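Local coordinates for endoglucanase, glycoside hydrolase family 5 protein (Cytophaga hutchinsonii, PDB 5IHS), which probably hydrolyses internal beta-1,4-glucosidic bonds in cellulose, as an endoglucanase with a TIM-barrel fold, at residues E108-A113 and V120-H125; A112-G117 and K145-I150; K236-G241 and H275-C280. All blocks are in the same frame, centred on the assembly; numbering follows the deposited sequence.

Contact 1. Residues E108-A113 and V120-H125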
ATOM      1  N   GLU A 108      -1.080 -12.826  -9.747  1.00  8.24           N
ATOM      2  CA  GLU A 108      -1.291 -12.255 -11.068  1.00  8.67           C
ATOM      3  C   GLU A 108      -0.885 -10.786 -11.087  1.00  7.84           C
ATOM      4  O   GLU A 108      -0.249 -10.321 -12.040  1.00  8.23           O
ATOM      5  CB  GLU A 108      -2.743 -12.445 -11.487  1.00  9.81           C
ATOM      6  CG  GLU A 108      -3.026 -12.014 -12.921  1.00 12.31           C
ATOM      7  CD  GLU A 108      -2.324 -12.881 -13.997  1.00 15.32           C
ATOM      8  OE1 GLU A 108      -1.747 -13.931 -13.651  1.00 18.09           O
ATOM      9  OE2 GLU A 108      -2.347 -12.499 -15.196  1.00 18.01           O
ATOM     10  N   VAL A 109      -1.225 -10.042 -10.033  1.00  7.30           N
ATOM     11  CA  VAL A 109      -0.850  -8.635  -9.957  1.00  7.33           C
ATOM     12  C   VAL A 109       0.657  -8.479  -9.773  1.00  7.00           C
ATOM     13  O   VAL A 109       1.283  -7.633 -10.417  1.00  7.44           O
ATOM     14  CB  VAL A 109      -1.674  -7.932  -8.864  1.00  7.80           C
ATOM     15  CG1 VAL A 109      -1.163  -6.522  -8.603  1.00  8.15           C
ATOM     16  CG2 VAL A 109      -3.152  -7.914  -9.280  1.00  8.49           C
ATOM     17  N   VAL A 110       1.253  -9.265  -8.877  1.00  7.39           N
ATOM     18  CA  VAL A 110       2.703  -9.225  -8.695  1.00  7.90           C
ATOM     19  C   VAL A 110       3.415  -9.528 -10.006  1.00  7.57           C
ATOM     20  O   VAL A 110       4.355  -8.821 -10.397  1.00  7.94           O
ATOM     21  CB  VAL A 110       3.137 -10.195  -7.580  1.00  8.43           C
ATOM     22  CG1 VAL A 110       4.658 -10.317  -7.531  1.00  9.76           C
ATOM     23  CG2 VAL A 110       2.584  -9.744  -6.234  1.00  8.94           C
ATOM     24  N   ASN A 111       2.983 -10.590 -10.694  1.00  7.94           N
ATOM     25  CA  ASN A 111       3.627 -10.974 -11.944  1.00  8.67           C
ATOM     26  C   ASN A 111       3.536  -9.851 -12.965  1.00  8.35           C
ATOM     27  O   ASN A 111       4.488  -9.592 -13.716  1.00  8.94           O
ATOM     28  CB  ASN A 111       2.980 -12.248 -12.491  1.00  9.45           C
ATOM     29  CG  ASN A 111       3.382 -13.495 -11.717  1.00 11.43           C
ATOM     30  OD1 ASN A 111       4.283 -13.459 -10.884  1.00 12.29           O
ATOM     31  ND2 ASN A 111       2.726 -14.616 -12.015  1.00 12.52           N
ATOM     32  N   ALA A 112       2.386  -9.183 -13.025  1.00  7.83           N
ATOM     33  CA  ALA A 112       2.218  -8.084 -13.966  1.00  8.10           C
ATOM     34  C   ALA A 112       3.097  -6.902 -13.595  1.00  7.73           C
ATOM     35  O   ALA A 112       3.677  -6.258 -14.471  1.00  8.24           O
ATOM     36  CB  ALA A 112       0.755  -7.653 -14.012  1.00  8.56           C
ATOM     37  N   ALA A 113       3.194  -6.578 -12.303  1.00  7.36           N
ATOM     38  CA  ALA A 113       4.082  -5.496 -11.888  1.00  7.77           C
ATOM     39  C   ALA A 113       5.526  -5.794 -12.269  1.00  7.88           C
ATOM     40  O   ALA A 113       6.265  -4.893 -12.691  1.00  8.09           O
ATOM     41  CB  ALA A 113       3.964  -5.265 -10.384  1.00  7.74           C
ATOM     42  N   VAL A 120       5.272  -3.323  -6.316  1.00  6.28           N
ATOM     43  CA  VAL A 120       4.010  -3.951  -5.944  1.00  6.21           C
ATOM     44  C   VAL A 120       4.018  -4.248  -4.452  1.00  6.29           C
ATOM     45  O   VAL A 120       4.996  -4.802  -3.930  1.00  7.27           O
ATOM     46  CB  VAL A 120       3.714  -5.217  -6.781  1.00  7.26           C
ATOM     47  CG1 VAL A 120       4.829  -6.242  -6.681  1.00  7.94           C
ATOM     48  CG2 VAL A 120       2.370  -5.827  -6.385  1.00  7.43           C
ATOM     49  N   ILE A 121       2.927  -3.881  -3.781  1.00  5.99           N
ATOM     50  CA  ILE A 121       2.723  -4.179  -2.368  1.00  5.81           C
ATOM     51  C   ILE A 121       1.834  -5.407  -2.250  1.00  6.36           C
ATOM     52  O   ILE A 121       0.714  -5.423  -2.771  1.00  6.67           O
ATOM     53  CB  ILE A 121       2.080  -2.995  -1.637  1.00  6.40           C
ATOM     54  CG1 ILE A 121       2.952  -1.743  -1.723  1.00  7.05           C
ATOM     55  CG2 ILE A 121       1.812  -3.362  -0.183  1.00  7.23           C
ATOM     56  CD1 ILE A 121       2.224  -0.476  -1.349  1.00  7.94           C
ATOM     57  N   ILE A 122       2.338  -6.416  -1.540  1.00  6.23           N
ATOM     58  CA  ILE A 122       1.575  -7.608  -1.195  1.00  6.57           C
ATOM     59  C   ILE A 122       0.962  -7.332   0.175  1.00  6.59           C
ATOM     60  O   ILE A 122       1.658  -7.402   1.187  1.00  6.99           O
ATOM     61  CB  ILE A 122       2.460  -8.857  -1.173  1.00  7.57           C
ATOM     62  CG1 ILE A 122       3.075  -9.121  -2.550  1.00  8.97           C
ATOM     63  CG2 ILE A 122       1.667 -10.073  -0.681  1.00  8.30           C
ATOM     64  CD1 ILE A 122       4.109 -10.216  -2.552  1.00 10.33           C
ATOM     65  N   ASP A 123      -0.339  -6.995   0.204  1.00  6.56           N
ATOM     66  CA  ASP A 123      -1.044  -6.559   1.411  1.00  6.71           C
ATOM     67  C   ASP A 123      -1.925  -7.673   1.972  1.00  6.30           C
ATOM     68  O   ASP A 123      -2.889  -8.117   1.331  1.00  7.06           O
ATOM     69  CB  ASP A 123      -1.859  -5.309   1.073  1.00  6.66           C
ATOM     70  CG  ASP A 123      -2.996  -5.000   2.043  1.00  7.04           C
ATOM     71  OD1 ASP A 123      -2.883  -5.249   3.259  1.00  8.18           O
ATOM     72  OD2 ASP A 123      -4.021  -4.445   1.519  1.00  7.42           O
ATOM     73  N   TYR A 124      -1.587  -8.116   3.184  1.00  6.53           N
ATOM     74  CA  TYR A 124      -2.393  -9.050   3.967  1.00  7.03           C
ATOM     75  C   TYR A 124      -3.504  -8.218   4.594  1.00  6.80           C
ATOM     76  O   TYR A 124      -3.326  -7.584   5.638  1.00  6.97           O
ATOM     77  CB  TYR A 124      -1.503  -9.725   5.001  1.00  7.55           C
ATOM     78  CG  TYR A 124      -2.026 -11.020   5.572  1.00  7.66           C
ATOM     79  CD1 TYR A 124      -2.044 -12.181   4.798  1.00  8.58           C
ATOM     80  CD2 TYR A 124      -2.481 -11.107   6.875  1.00  7.94           C
ATOM     81  CE1 TYR A 124      -2.505 -13.379   5.308  1.00  8.68           C
ATOM     82  CE2 TYR A 124      -2.942 -12.312   7.394  1.00  8.70           C
ATOM     83  CZ  TYR A 124      -2.954 -13.440   6.600  1.00  9.02           C
ATOM     84  OH  TYR A 124      -3.403 -14.651   7.075  1.00 10.74           O
ATOM     85  N   HIS A 125      -4.652  -8.192   3.916  1.00  6.61           N
ATOM     86  CA  HIS A 125      -5.675  -7.178   4.164  1.00  6.54           C
ATOM     87  C   HIS A 125      -6.610  -7.660   5.269  1.00  7.83           C
ATOM     88  O   HIS A 125      -7.751  -8.067   5.046  1.00  9.44           O
ATOM     89  CB  HIS A 125      -6.397  -6.815   2.873  1.00  7.04           C
ATOM     90  CG  HIS A 125      -7.058  -5.478   2.926  1.00  6.57           C
ATOM     91  ND1 HIS A 125      -6.367  -4.304   2.719  1.00  6.85           N
ATOM     92  CD2 HIS A 125      -8.344  -5.133   3.174  1.00  7.41           C
ATOM     93  CE1 HIS A 125      -7.207  -3.293   2.815  1.00  6.91           C
ATOM     94  NE2 HIS A 125      -8.413  -3.764   3.100  1.00  7.58           N
TER

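Contact 2. Residues A112-G117 and K145-I150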
ATOM      1  N   ALA A 112       2.386  -9.183 -13.025  1.00  7.83           N
ATOM      2  CA  ALA A 112       2.218  -8.084 -13.966  1.00  8.10           C
ATOM      3  C   ALA A 112       3.097  -6.902 -13.595  1.00  7.73           C
ATOM      4  O   ALA A 112       3.677  -6.258 -14.471  1.00  8.24           O
ATOM      5  CB  ALA A 112       0.755  -7.653 -14.012  1.00  8.56           C
ATOM      6  N   ALA A 113       3.194  -6.578 -12.303  1.00  7.36           N
ATOM      7  CA  ALA A 113       4.082  -5.496 -11.888  1.00  7.77           C
ATOM      8  C   ALA A 113       5.526  -5.794 -12.269  1.00  7.88           C
ATOM      9  O   ALA A 113       6.265  -4.893 -12.691  1.00  8.09           O
ATOM     10  CB  ALA A 113       3.964  -5.265 -10.384  1.00  7.74           C
ATOM     11  N   ILE A 114       5.951  -7.051 -12.116  1.00  8.00           N
ATOM     12  CA  ILE A 114       7.300  -7.437 -12.524  1.00  8.41           C
ATOM     13  C   ILE A 114       7.462  -7.271 -14.035  1.00  8.89           C
ATOM     14  O   ILE A 114       8.452  -6.703 -14.515  1.00  9.59           O
ATOM     15  CB  ILE A 114       7.620  -8.867 -12.039  1.00  9.61           C
ATOM     16  CG1 ILE A 114       7.677  -8.913 -10.506  1.00  9.72           C
ATOM     17  CG2 ILE A 114       8.929  -9.369 -12.631  1.00 10.51           C
ATOM     18  CD1 ILE A 114       7.629 -10.328  -9.918  1.00 10.31           C
ATOM     19  N   ALA A 115       6.480  -7.743 -14.805  1.00  8.71           N
ATOM     20  CA  ALA A 115       6.561  -7.629 -16.257  1.00  9.52           C
ATOM     21  C   ALA A 115       6.589  -6.172 -16.704  1.00  9.94           C
ATOM     22  O   ALA A 115       7.254  -5.830 -17.691  1.00 11.03           O
ATOM     23  CB  ALA A 115       5.393  -8.369 -16.904  1.00 10.15           C
ATOM     24  N   LYS A 116       5.870  -5.298 -16.008  1.00  9.38           N
ATOM     25  CA  LYS A 116       5.742  -3.902 -16.413  1.00  9.21           C
ATOM     26  C   LYS A 116       6.731  -2.984 -15.707  1.00  8.91           C
ATOM     27  O   LYS A 116       6.772  -1.783 -16.002  1.00  9.45           O
ATOM     28  CB  LYS A 116       4.301  -3.411 -16.222  1.00 10.65           C
ATOM     29  CG  LYS A 116       3.279  -4.151 -17.080  1.00 14.11           C
ATOM     30  CD  LYS A 116       3.543  -4.069 -18.587  1.00 19.10           C
ATOM     31  CE  LYS A 116       3.084  -5.335 -19.316  1.00 22.25           C
ATOM     32  NZ  LYS A 116       1.833  -5.919 -18.770  1.00 24.28           N
ATOM     33  N   GLY A 117       7.559  -3.523 -14.820  1.00  8.60           N
ATOM     34  CA  GLY A 117       8.608  -2.750 -14.192  1.00  8.43           C
ATOM     35  C   GLY A 117       8.173  -1.713 -13.180  1.00  8.26           C
ATOM     36  O   GLY A 117       8.832  -0.676 -13.074  1.00  9.23           O
ATOM     37  N   LYS A 145       9.518 -16.993  -0.734  1.00  9.66           N
ATOM     38  CA  LYS A 145      10.278 -18.023  -1.437  1.00 10.76           C
ATOM     39  C   LYS A 145      10.192 -17.824  -2.945  1.00 11.22           C
ATOM     40  O   LYS A 145      11.181 -18.003  -3.664  1.00 12.88           O
ATOM     41  CB  LYS A 145       9.786 -19.413  -1.035  1.00 12.92           C
ATOM     42  CG  LYS A 145      10.640 -20.545  -1.619  1.00 15.44           C
ATOM     43  CD  LYS A 145      10.248 -21.920  -1.081  1.00 18.58           C
ATOM     44  CE  LYS A 145      11.181 -23.005  -1.616  1.00 22.12           C
ATOM     45  NZ  LYS A 145      10.844 -24.380  -1.137  1.00 24.38           N
ATOM     46  N   LYS A 146       9.017 -17.457  -3.444  1.00 10.49           N
ATOM     47  CA  LYS A 146       8.849 -17.312  -4.886  1.00 11.79           C
ATOM     48  C   LYS A 146       9.473 -16.023  -5.403  1.00 11.36           C
ATOM     49  O   LYS A 146      10.124 -16.027  -6.455  1.00 12.83           O
ATOM     50  CB  LYS A 146       7.366 -17.357  -5.243  1.00 12.96           C
ATOM     51  CG  LYS A 146       7.113 -17.219  -6.745  1.00 14.50           C
ATOM     52  CD  LYS A 146       5.695 -17.596  -7.126  1.00 15.54           C
ATOM     53  CE  LYS A 146       5.486 -17.598  -8.646  1.00 15.84           C
ATOM     54  NZ  LYS A 146       4.051 -17.694  -8.995  1.00 16.01           N
ATOM     55  N   TYR A 147       9.282 -14.915  -4.693  1.00 10.37           N
ATOM     56  CA  TYR A 147       9.632 -13.601  -5.212  1.00 10.57           C
ATOM     57  C   TYR A 147      10.812 -12.958  -4.489  1.00 10.80           C
ATOM     58  O   TYR A 147      11.130 -11.797  -4.765  1.00 11.52           O
ATOM     59  CB  TYR A 147       8.407 -12.690  -5.141  1.00 11.32           C
ATOM     60  CG  TYR A 147       7.242 -13.153  -5.994  1.00 12.00           C
ATOM     61  CD1 TYR A 147       7.312 -13.104  -7.373  1.00 12.03           C
ATOM     62  CD2 TYR A 147       6.074 -13.631  -5.422  1.00 13.29           C
ATOM     63  CE1 TYR A 147       6.245 -13.506  -8.165  1.00 12.94           C
ATOM     64  CE2 TYR A 147       5.006 -14.039  -6.199  1.00 14.48           C
ATOM     65  CZ  TYR A 147       5.096 -13.982  -7.573  1.00 14.27           C
ATOM     66  OH  TYR A 147       4.015 -14.397  -8.338  1.00 16.01           O
ATOM     67  N   GLY A 148      11.481 -13.690  -3.594  1.00 11.74           N
ATOM     68  CA  GLY A 148      12.438 -13.078  -2.690  1.00 13.98           C
ATOM     69  C   GLY A 148      13.591 -12.359  -3.358  1.00 16.99           C
ATOM     70  O   GLY A 148      14.123 -11.394  -2.803  1.00 20.64           O
ATOM     71  N   ASN A 149      14.015 -12.810  -4.532  1.00 15.84           N
ATOM     72  CA  ASN A 149      15.162 -12.195  -5.196  1.00 20.14           C
ATOM     73  C   ASN A 149      14.798 -11.022  -6.119  1.00 18.50           C
ATOM     74  O   ASN A 149      15.616 -10.651  -6.972  1.00 19.80           O
ATOM     75  CB  ASN A 149      15.941 -13.251  -5.991  1.00 25.52           C
ATOM     76  CG  ASN A 149      17.393 -12.855  -6.237  1.00 30.33           C
ATOM     77  OD1 ASN A 149      17.981 -12.090  -5.467  1.00 32.26           O
ATOM     78  ND2 ASN A 149      17.980 -13.381  -7.313  1.00 31.82           N
ATOM     79  N   ILE A 150      13.636 -10.399  -5.958  1.00 15.99           N
ATOM     80  CA  ILE A 150      13.064  -9.535  -6.981  1.00 13.47           C
ATOM     81  C   ILE A 150      12.831  -8.148  -6.400  1.00 11.75           C
ATOM     82  O   ILE A 150      12.165  -8.018  -5.368  1.00 12.34           O
ATOM     83  CB  ILE A 150      11.769 -10.137  -7.556  1.00 14.31           C
ATOM     84  CG1 ILE A 150      12.136 -11.504  -8.149  1.00 17.09           C
ATOM     85  CG2 ILE A 150      11.170  -9.228  -8.596  1.00 14.73           C
ATOM     86  CD1 ILE A 150      11.001 -12.283  -8.670  1.00 18.54           C
TER

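Contact 3. Residues K236-G241 and H275-C280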
ATOM      1  N   LYS A 236       5.269  13.451  14.807  1.00  8.71           N
ATOM      2  CA  LYS A 236       5.867  12.983  16.053  1.00  9.39           C
ATOM      3  C   LYS A 236       6.554  11.632  15.870  1.00  8.99           C
ATOM      4  O   LYS A 236       7.611  11.384  16.453  1.00 10.17           O
ATOM      5  CB  LYS A 236       4.808  12.943  17.159  1.00 10.90           C
ATOM      6  CG  LYS A 236       4.361  14.334  17.606  1.00 15.70           C
ATOM      7  CD  LYS A 236       3.229  14.303  18.618  1.00 20.40           C
ATOM      8  CE  LYS A 236       2.695  15.711  18.875  1.00 23.49           C
ATOM      9  NZ  LYS A 236       1.731  15.784  20.007  1.00 25.58           N
ATOM     10  N   ALA A 237       5.978  10.747  15.059  1.00  8.06           N
ATOM     11  CA  ALA A 237       6.645   9.479  14.773  1.00  8.22           C
ATOM     12  C   ALA A 237       7.942   9.693  13.993  1.00  8.10           C
ATOM     13  O   ALA A 237       8.952   9.032  14.264  1.00  9.13           O
ATOM     14  CB  ALA A 237       5.698   8.549  14.012  1.00  8.67           C
ATOM     15  N   LEU A 238       7.934  10.606  13.015  1.00  8.39           N
ATOM     16  CA  LEU A 238       9.161  10.924  12.292  1.00  8.66           C
ATOM     17  C   LEU A 238      10.219  11.476  13.238  1.00  9.55           C
ATOM     18  O   LEU A 238      11.412  11.145  13.117  1.00 10.31           O
ATOM     19  CB  LEU A 238       8.852  11.922  11.177  1.00  9.37           C
ATOM     20  CG  LEU A 238       7.883  11.449  10.094  1.00  9.51           C
ATOM     21  CD1 LEU A 238       7.573  12.598   9.146  1.00 10.92           C
ATOM     22  CD2 LEU A 238       8.437  10.267   9.333  1.00  9.98           C
ATOM     23  N   ASP A 239       9.800  12.314  14.196  1.00  9.57           N
ATOM     24  CA  ASP A 239      10.738  12.868  15.170  1.00 10.36           C
ATOM     25  C   ASP A 239      11.438  11.770  15.954  1.00 11.22           C
ATOM     26  O   ASP A 239      12.568  11.953  16.430  1.00 12.54           O
ATOM     27  CB  ASP A 239       9.988  13.739  16.177  1.00 11.35           C
ATOM     28  CG  ASP A 239       9.442  15.026  15.587  1.00 12.93           C
ATOM     29  OD1 ASP A 239       9.819  15.412  14.458  1.00 12.38           O
ATOM     30  OD2 ASP A 239       8.635  15.673  16.293  1.00 14.84           O
ATOM     31  N   MET A 240      10.756  10.651  16.151  1.00 12.26           N
ATOM     32  CA  MET A 240      11.257   9.530  16.924  1.00 14.79           C
ATOM     33  C   MET A 240      12.074   8.568  16.066  1.00 15.78           C
ATOM     34  O   MET A 240      12.609   7.586  16.596  1.00 18.19           O
ATOM     35  CB  MET A 240      10.068   8.818  17.614  1.00 16.23           C
ATOM     36  CG  MET A 240       9.238   9.702  18.634  1.00 18.06           C
ATOM     37  SD  MET A 240       7.510   9.207  19.078  1.00 19.94           S
ATOM     38  CE  MET A 240       7.865   7.827  20.145  1.00 21.86           C
ATOM     39  N   GLY A 241      12.162   8.817  14.754  1.00 15.32           N
ATOM     40  CA  GLY A 241      13.144   8.178  13.893  1.00 16.06           C
ATOM     41  C   GLY A 241      12.668   7.075  12.969  1.00 14.99           C
ATOM     42  O   GLY A 241      13.511   6.446  12.312  1.00 17.57           O
ATOM     43  N   HIS A 275       7.892  15.230   3.147  1.00  8.56           N
ATOM     44  CA  HIS A 275       8.597  14.182   3.878  1.00  8.31           C
ATOM     45  C   HIS A 275       8.932  12.979   3.009  1.00  8.00           C
ATOM     46  O   HIS A 275       9.421  11.972   3.520  1.00  8.55           O
ATOM     47  CB  HIS A 275       7.782  13.770   5.103  1.00  8.95           C
ATOM     48  CG  HIS A 275       7.646  14.877   6.087  1.00  9.97           C
ATOM     49  ND1 HIS A 275       8.654  15.189   6.978  1.00 10.83           N
ATOM     50  CD2 HIS A 275       6.687  15.817   6.251  1.00 12.18           C
ATOM     51  CE1 HIS A 275       8.288  16.238   7.692  1.00 11.94           C
ATOM     52  NE2 HIS A 275       7.101  16.637   7.272  1.00 12.79           N
ATOM     53  N   LYS A 276       8.686  13.071   1.705  1.00  7.81           N
ATOM     54  CA  LYS A 276       8.976  11.992   0.767  1.00  8.26           C
ATOM     55  C   LYS A 276       8.339  10.669   1.206  1.00  7.86           C
ATOM     56  O   LYS A 276       8.949   9.597   1.105  1.00  8.87           O
ATOM     57  CB  LYS A 276      10.485  11.854   0.533  1.00  9.51           C
ATOM     58  CG  LYS A 276      11.112  13.147   0.040  1.00 12.54           C
ATOM     59  CD  LYS A 276      12.610  13.039  -0.090  1.00 16.21           C
ATOM     60  CE  LYS A 276      13.253  14.337  -0.585  1.00 19.92           C
ATOM     61  NZ  LYS A 276      12.607  15.592  -0.131  1.00 21.88           N
ATOM     62  N   ILE A 277       7.083  10.743   1.642  1.00  7.12           N
ATOM     63  CA  ILE A 277       6.319   9.575   2.078  1.00  6.85           C
ATOM     64  C   ILE A 277       5.514   9.037   0.900  1.00  6.48           C
ATOM     65  O   ILE A 277       4.755   9.772   0.255  1.00  7.27           O
ATOM     66  CB  ILE A 277       5.397   9.928   3.261  1.00  7.29           C
ATOM     67  CG1 ILE A 277       6.238  10.373   4.462  1.00  8.71           C
ATOM     68  CG2 ILE A 277       4.519   8.731   3.619  1.00  7.40           C
ATOM     69  CD1 ILE A 277       5.418  10.939   5.631  1.00  9.16           C
ATOM     70  N   SER A 278       5.679   7.744   0.617  1.00  6.15           N
ATOM     71  CA  SER A 278       4.966   7.107  -0.477  1.00  6.09           C
ATOM     72  C   SER A 278       3.484   6.948  -0.137  1.00  6.11           C
ATOM     73  O   SER A 278       3.105   6.808   1.033  1.00  6.27           O
ATOM     74  CB  SER A 278       5.572   5.730  -0.738  1.00  6.40           C
ATOM     75  OG  SER A 278       6.908   5.801  -1.228  1.00  7.06           O
ATOM     76  N   TYR A 279       2.647   6.929  -1.181  1.00  6.12           N
ATOM     77  CA  TYR A 279       1.205   6.882  -0.961  1.00  5.94           C
ATOM     78  C   TYR A 279       0.443   6.146  -2.060  1.00  6.13           C
ATOM     79  O   TYR A 279       0.778   6.240  -3.241  1.00  7.13           O
ATOM     80  CB  TYR A 279       0.635   8.285  -0.717  1.00  6.62           C
ATOM     81  CG  TYR A 279       0.857   9.398  -1.730  1.00  6.84           C
ATOM     82  CD1 TYR A 279       0.072   9.502  -2.876  1.00  7.28           C
ATOM     83  CD2 TYR A 279       1.758  10.423  -1.475  1.00  8.05           C
ATOM     84  CE1 TYR A 279       0.188  10.566  -3.741  1.00  7.86           C
ATOM     85  CE2 TYR A 279       1.878  11.509  -2.341  1.00  8.26           C
ATOM     86  CZ  TYR A 279       1.080  11.579  -3.465  1.00  8.17           C
ATOM     87  OH  TYR A 279       1.215  12.678  -4.302  1.00  8.83           O
ATOM     88  N   CYS A 280      -0.569   5.365  -1.652  0.72  5.91           N
ATOM     89  CA  CYS A 280      -1.453   4.643  -2.570  0.72  5.90           C
ATOM     90  C   CYS A 280      -2.906   4.913  -2.214  0.72  5.88           C
ATOM     91  O   CYS A 280      -3.288   4.791  -1.046  0.72  5.92           O
ATOM     92  CB  CYS A 280      -1.264   3.124  -2.489  0.72  7.89           C
ATOM     93  SG  CYS A 280       0.307   2.511  -3.060  0.72 10.64           S
TER

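Contact 1. Residues E108-A113 and V120-H125
In the beta-alpha-beta unit formed by strand 83-89, helix 99-116 and strand 119-125 of the TIM barrel, Val-110 and Ala-113 of the helix rest on Val-120 of the strand that follows. The two short segments run nearly antiparallel, at 165°, with their axes 8.8 Å apart. Val-120 fits between helix side chains. Its CB lies 3.6 Å from CB of Ala-113. Its CG2 meets CG2 of Val-110 at 3.9 Å, and the two valines cross at about a right angle. With chi1 at 57°, CG1 of Val-120 sits between the backbone N and the carbonyl carbon, where it also touches CB of Ala-113. CG2 of Val-110 reaches further along the strand, 3.8 Å from CG1 of Ile-122. Val-109 touches more loosely, CG1 to CG2 of Val-120 at 4.2 Å. With an alanine here in place of Val-120, CG1 and CG2 would be gone, and a gap would probably open against Val-109 and Val-110. Further up the strand, His-125 ND1 donates to the syn lone pair of Asp-123 OD2 at 2.6 Å, and Trp-59 meets the His-125 ring edge-to-face. This end faces the side where TIM-barrel enzymes carry their active sites. The helix-strand contact itself is wholly aliphatic and buried, so it rests on close fit and the exclusion of water, not on directional bonds.

Contact 2. Residues A112-G117 and K145-I150
Ile-114 carries its CG1 opposite the carbonyl carbon (chi1 -66°) and then extends (chi2 165°), which sends CD1 out from helix 99-116 to Tyr-147 and Ile-150. Tyr-147 has a similar first torsion, -63°, and its ring swings beside the backbone N to meet that methyl. CD1 of Ile-114 reaches CD1 of Tyr-147 at 3.8 Å and lies almost as near to CE1 of the same ring. The approach is slanted.

Ile-150, three residues past Tyr-147 and beyond the end of helix 133-147, meets the same isoleucine. Its CG2 is 3.9 Å from CD1 of Ile-114 and 4.0 Å from CG1 of Ile-114. These two isoleucines cross at about a right angle. CD1 of Ile-150 also lies in the plane of the Tyr-147 ring, at its edge. CD1 of Ile-114 is thus shared between an aromatic ring and a branched aliphatic chain.

The ring is held on other sides too. CG of Lys-146 sits 3.7 Å above the ring plane of Tyr-147, over its centre. The hydroxyl of Tyr-147 is hydrogen-bonded to OD1 of Asn-111, and NZ of Lys-146 makes a weak bond to the same OH at 3.4 Å. The packing of Lys-146 CG on the face and of Ile-150 CD1 at the edge probably restricts how the ring can turn.

The backbone places Ile-150 here by a type I beta turn from Tyr-147 to Ile-150, closed by a weak bond from Ile-150 N to Tyr-147 O. Gly-117, with positive phi, closes the C-terminal end of helix 99-116 in a Schellman motif. The arrangement is apolar packing between the last turns of helix 99-116 and the end of helix 133-147 with the turn after it, in the outer layer of a TIM barrel, on the side remote from the C-terminal ends of the strands.

Contact 3. Residues K236-G241 and H275-C280
Leu-238 lays a methyl on the flat face of the His-275 ring. Its CD1 is 3.9 Å from the centroid of the His-275 ring and 27° off the ring normal, so this is a CH-pi contact over the face. The methyl is displaced toward the rim. ND1 of His-275 is the ring atom nearest to CD1 of Leu-238, at 3.5 Å, and CG of His-275 follows at 3.8 Å. The leucine and histidine side chains cross at a slant.

Both carry CG opposite the carbonyl carbon, with chi1 at -62° for Leu-238 and -65° for His-275. That setting turns CD1 of Leu-238 over the histidine and presents the face of the ring to it. Ile-277 adds a more distant contact, its CD1 4.4 Å from CD1 of Leu-238. Leu-244 of the strand after helix 228-239 also packs on Leu-238, and Phe-271 meets the His-275 ring.

Backbone turns set up both sides. Gly-241 ends helix 228-239 in a Schellman motif. Lys-276, with positive phi, is the C-prime residue of another that ends helix 262-274, and the chain then leads into strand 279-284.

The contact joins the C-terminal turn of helix 228-239 to the connection between helix 262-274 and strand 279-284. It rests on dispersion and a weak CH-pi attraction. Because the methyl comes over the face, it does not block the in-plane directions along which the ring nitrogens could hydrogen-bond.

How the contacts relate
All three contacts belong to one TIM barrel. Contacts 1 and 2 are close, with centres 9 Å apart. They share Ala-112, Ala-113 and helix 99-116, which faces strand 119-125 in contact 1 and helix 133-147 in contact 2. They also touch directly, with CG1 of Val-110 3.6 Å from CE1 of Tyr-147. Contact 3 comes later in the chain, and its centre is about 23 Å from that of contact 1, across the chain's centre. Strands 119-125 and 279-284 lie in the same closed sheet, which ties contacts 1 and 3 together. The barrel core thus connects distant parts of its helical shell.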